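Local coordinates for putative NADH-flavin reductase (Streptococcus pneumoniae TIGR4, PDB 4R01), which is a putative NADH-flavin reductase with a Rossmann fold, and so probably uses a nicotinamide dinucleotide to reduce flavin, at residues A[162-175]-A[198-210]. Residues are numbered along the deposited sequence; the frame is centred on the assembly and turned at random.
Sequences TGNYILAGEIFTTN and GHHIKERISLLEK
Leu208 lays its two methyl branches over different parts of 162-175: CD1 packs on Ile166, 3.7 Å from its CB, while CD2 meets the turn back of the chain at Thr173, 3.8 Å from CB of that residue. Its first torsion (chi1 63°) sets CG between the backbone N and the carbonyl carbon, and from there the isobutyl group fills the angle between strand 165-168 and the returning loop. On the same face Ser206 turns its hydroxyl to the loop, donating to Gly169 O in the carbonyl plane on a lone pair, at 2.9 Å from OG. A water donates to both this OG and Ile171 O, tying the turn to the strand a second time.

On the opposite face the packing between the two strands is apolar. Leu207 CD2 lies 3.6 Å from Tyr165 CD2 and 3.8 Å from Leu167 CD1, and helix 184-196 covers this side: Tyr187 touches Leu207, and the Tyr165 hydroxyl is hydrogen-bonded to Asp193. Between the faces runs an antiparallel ladder. Ala168 and Ser206 form a hydrogen-bonded pair with bonds both ways, Ala168 N to Ser206 O at 2.8 Å and Ser206 N to Ala168 O at 3.2 Å; the bond from Leu208 N to Ile166 O is weak.

Where the chain turns at Glu170, Arg204 makes a weak salt bridge to its carboxylate, whose exact placement is doubtful. Beyond the turn, Thr173 and Thr174 pack against a second subunit. Strand 203-209, parallel to 145-150 on its other side, thus carries 165-168 as the outermost strand of the sheet within this chain, an antiparallel extension of the parallel sheet of a Rossmann fold.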
# COMPACT_ATOMS: atom_id res chain seq x y z
N THR A 162 6.98 11.04 21.44
CA THR A 162 6.10 12.14 21.03
C THR A 162 5.14 12.52 22.14
O THR A 162 4.80 13.69 22.30
CB THR A 162 5.29 11.77 19.78
OG1 THR A 162 4.22 10.89 20.13
CG2 THR A 162 6.18 11.10 18.74
N GLY A 163 4.69 11.53 22.90
CA GLY A 163 3.74 11.76 23.98
C GLY A 163 2.30 11.69 23.51
O GLY A 163 1.38 11.68 24.33
N ASN A 164 2.09 11.65 22.20
CA ASN A 164 0.75 11.59 21.64
C ASN A 164 0.51 10.28 20.90
O ASN A 164 1.01 10.08 19.79
CB ASN A 164 0.50 12.77 20.70
CG ASN A 164 0.56 14.10 21.42
OD1 ASN A 164 1.27 15.01 21.00
ND2 ASN A 164 -0.19 14.22 22.51
N TYR A 165 -0.27 9.40 21.51
CA TYR A 165 -0.56 8.10 20.91
C TYR A 165 -2.06 7.94 20.67
O TYR A 165 -2.87 8.75 21.14
CB TYR A 165 -0.05 6.97 21.80
CG TYR A 165 -0.84 6.79 23.07
CD1 TYR A 165 -0.56 7.56 24.20
CD2 TYR A 165 -1.87 5.86 23.16
CE1 TYR A 165 -1.29 7.41 25.36
CE2 TYR A 165 -2.60 5.70 24.32
CZ TYR A 165 -2.30 6.47 25.42
OH TYR A 165 -3.03 6.32 26.57
N ILE A 166 -2.43 6.90 19.94
CA ILE A 166 -3.83 6.55 19.74
C ILE A 166 -4.13 5.17 20.33
O ILE A 166 -3.41 4.21 20.08
CB ILE A 166 -4.21 6.56 18.25
CG1 ILE A 166 -4.24 7.99 17.72
CG2 ILE A 166 -5.58 5.93 18.03
CD1 ILE A 166 -4.51 8.08 16.24
N LEU A 167 -5.20 5.10 21.12
CA LEU A 167 -5.67 3.83 21.64
C LEU A 167 -6.73 3.25 20.70
O LEU A 167 -7.77 3.87 20.47
CB LEU A 167 -6.25 3.99 23.04
CG LEU A 167 -6.89 2.76 23.68
CD1 LEU A 167 -5.86 1.68 23.95
CD2 LEU A 167 -7.62 3.14 24.96
N ALA A 168 -6.45 2.08 20.14
CA ALA A 168 -7.42 1.41 19.28
C ALA A 168 -7.78 0.05 19.85
O ALA A 168 -7.43 -0.26 20.99
CB ALA A 168 -6.88 1.27 17.87
N GLY A 169 -8.48 -0.76 19.06
CA GLY A 169 -8.97 -2.03 19.55
C GLY A 169 -8.44 -3.23 18.80
O GLY A 169 -7.25 -3.34 18.51
N GLU A 170 -9.36 -4.14 18.47
CA GLU A 170 -9.02 -5.42 17.86
C GLU A 170 -8.62 -5.29 16.39
O GLU A 170 -8.02 -6.20 15.82
CB GLU A 170 -10.21 -6.38 18.00
CG GLU A 170 -9.83 -7.83 18.18
CD GLU A 170 -9.28 -8.13 19.56
OE1 GLU A 170 -9.68 -7.45 20.53
OE2 GLU A 170 -8.45 -9.05 19.67
N ILE A 171 -8.97 -4.16 15.79
CA ILE A 171 -8.83 -3.97 14.35
C ILE A 171 -7.66 -3.05 14.00
O ILE A 171 -7.43 -2.04 14.67
CB ILE A 171 -10.14 -3.41 13.75
CG1 ILE A 171 -11.30 -4.37 14.03
CG2 ILE A 171 -10.01 -3.16 12.26
CD1 ILE A 171 -12.63 -3.90 13.52
N PHE A 172 -6.92 -3.40 12.95
CA PHE A 172 -5.81 -2.59 12.46
C PHE A 172 -6.23 -1.15 12.18
O PHE A 172 -7.23 -0.89 11.51
CB PHE A 172 -5.21 -3.21 11.20
CG PHE A 172 -4.19 -2.35 10.51
CD1 PHE A 172 -2.97 -2.09 11.11
CD2 PHE A 172 -4.45 -1.80 9.27
CE1 PHE A 172 -2.03 -1.29 10.48
CE2 PHE A 172 -3.52 -1.00 8.64
CZ PHE A 172 -2.31 -0.75 9.25
N THR A 173 -5.45 -0.21 12.71
CA THR A 173 -5.76 1.21 12.66
C THR A 173 -4.51 1.99 12.26
O THR A 173 -3.40 1.58 12.56
CB THR A 173 -6.31 1.71 14.02
OG1 THR A 173 -7.56 1.07 14.29
CG2 THR A 173 -6.51 3.21 14.03
N THR A 174 -4.70 3.09 11.54
CA THR A 174 -3.60 3.98 11.20
C THR A 174 -3.88 5.36 11.76
O THR A 174 -4.97 5.61 12.27
CB THR A 174 -3.40 4.07 9.68
OG1 THR A 174 -4.47 4.82 9.10
CG2 THR A 174 -3.35 2.68 9.06
N ASN A 175 -2.91 6.26 11.69
CA ASN A 175 -3.17 7.66 11.99
C ASN A 175 -3.66 8.36 10.73
O ASN A 175 -3.92 7.70 9.72
CB ASN A 175 -1.94 8.35 12.58
CG ASN A 175 -0.74 8.33 11.64
OD1 ASN A 175 -0.87 8.19 10.43
ND2 ASN A 175 0.45 8.48 12.22
N GLY A 198 -7.71 1.66 33.43
CA GLY A 198 -7.87 0.55 32.53
C GLY A 198 -9.23 -0.03 32.42
O GLY A 198 -9.70 -0.72 33.29
N HIS A 199 -9.86 0.23 31.30
CA HIS A 199 -11.10 -0.40 30.99
C HIS A 199 -11.00 -1.88 30.72
O HIS A 199 -11.77 -2.65 31.24
CB HIS A 199 -11.71 0.31 29.77
CG HIS A 199 -11.95 1.77 29.99
ND1 HIS A 199 -13.00 2.25 30.72
CD2 HIS A 199 -11.24 2.85 29.60
CE1 HIS A 199 -12.94 3.56 30.77
NE2 HIS A 199 -11.88 3.95 30.10
N HIS A 200 -10.01 -2.26 29.93
CA HIS A 200 -10.09 -3.41 29.06
C HIS A 200 -9.61 -4.73 29.57
O HIS A 200 -8.48 -5.11 29.37
CB HIS A 200 -9.34 -3.11 27.78
CG HIS A 200 -9.68 -1.79 27.19
ND1 HIS A 200 -9.05 -0.63 27.56
CD2 HIS A 200 -10.58 -1.44 26.25
CE1 HIS A 200 -9.55 0.37 26.88
NE2 HIS A 200 -10.48 -0.09 26.08
N ILE A 201 -10.51 -5.50 30.13
CA ILE A 201 -10.17 -6.76 30.77
C ILE A 201 -10.60 -7.93 29.89
O ILE A 201 -11.70 -7.92 29.34
CB ILE A 201 -10.83 -6.88 32.16
CG1 ILE A 201 -10.58 -5.61 32.97
CG2 ILE A 201 -10.31 -8.11 32.89
CD1 ILE A 201 -9.11 -5.27 33.15
N LYS A 202 -9.72 -8.91 29.76
CA LYS A 202 -9.95 -10.09 28.91
C LYS A 202 -10.20 -9.70 27.45
O LYS A 202 -11.08 -10.25 26.80
CB LYS A 202 -11.11 -10.92 29.44
CG LYS A 202 -10.95 -11.37 30.88
CD LYS A 202 -12.11 -12.26 31.30
CE LYS A 202 -12.10 -12.52 32.79
NZ LYS A 202 -13.24 -13.40 33.18
N GLU A 203 -9.42 -8.75 26.95
CA GLU A 203 -9.50 -8.35 25.55
C GLU A 203 -8.19 -7.72 25.10
O GLU A 203 -7.31 -7.44 25.92
CB GLU A 203 -10.67 -7.40 25.32
CG GLU A 203 -10.72 -6.21 26.27
CD GLU A 203 -11.81 -5.23 25.91
OE1 GLU A 203 -11.75 -4.63 24.81
OE2 GLU A 203 -12.75 -5.05 26.72
N ARG A 204 -8.04 -7.51 23.79
CA ARG A 204 -6.83 -6.90 23.26
C ARG A 204 -7.04 -5.46 22.84
O ARG A 204 -8.00 -5.13 22.14
CB ARG A 204 -6.29 -7.69 22.07
CG ARG A 204 -5.29 -6.85 21.28
CD ARG A 204 -4.78 -7.53 20.05
NE ARG A 204 -5.82 -7.80 19.08
CZ ARG A 204 -5.58 -8.40 17.92
NH1 ARG A 204 -4.33 -8.74 17.62
NH2 ARG A 204 -6.56 -8.64 17.07
N ILE A 205 -6.10 -4.60 23.25
CA ILE A 205 -6.05 -3.24 22.75
C ILE A 205 -4.82 -3.07 21.86
O ILE A 205 -3.93 -3.92 21.85
CB ILE A 205 -5.99 -2.23 23.90
CG1 ILE A 205 -4.77 -2.51 24.79
CG2 ILE A 205 -7.27 -2.27 24.71
CD1 ILE A 205 -4.64 -1.57 25.96
N SER A 206 -4.78 -1.98 21.11
CA SER A 206 -3.63 -1.68 20.26
C SER A 206 -3.22 -0.22 20.39
O SER A 206 -4.05 0.65 20.68
CB SER A 206 -3.94 -2.02 18.79
OG SER A 206 -5.10 -1.35 18.35
N LEU A 207 -1.93 0.05 20.19
CA LEU A 207 -1.39 1.40 20.37
C LEU A 207 -0.64 1.87 19.13
O LEU A 207 -0.08 1.05 18.40
CB LEU A 207 -0.47 1.44 21.59
CG LEU A 207 -1.14 1.13 22.93
CD1 LEU A 207 -0.10 0.99 24.04
CD2 LEU A 207 -2.14 2.23 23.27
N LEU A 208 -0.64 3.18 18.90
CA LEU A 208 0.04 3.75 17.73
C LEU A 208 0.22 5.25 17.89
O LEU A 208 -0.48 5.88 18.68
CB LEU A 208 -0.73 3.40 16.45
CG LEU A 208 -2.17 3.89 16.17
CD1 LEU A 208 -2.20 5.25 15.46
CD2 LEU A 208 -2.98 2.83 15.43
N GLU A 209 1.18 5.81 17.15
CA GLU A 209 1.56 7.22 17.29
C GLU A 209 0.51 8.17 16.72
O GLU A 209 -0.25 7.80 15.83
CB GLU A 209 2.90 7.47 16.60
CG GLU A 209 3.54 8.82 16.89
CD GLU A 209 4.73 9.10 16.00
OE1 GLU A 209 4.99 10.28 15.69
OE2 GLU A 209 5.41 8.13 15.61
N LYS A 210 0.50 9.40 17.25
CA LYS A 210 -0.36 10.50 16.79
C LYS A 210 -1.83 10.24 17.09
O LYS A 210 -2.55 11.14 17.54
CB LYS A 210 -0.18 10.75 15.29
CG LYS A 210 1.26 11.00 14.87
CD LYS A 210 1.35 11.48 13.43
CE LYS A 210 2.79 11.68 13.00
NZ LYS A 210 3.51 10.38 12.83
O HOH W 1 -4.90 -0.79 15.36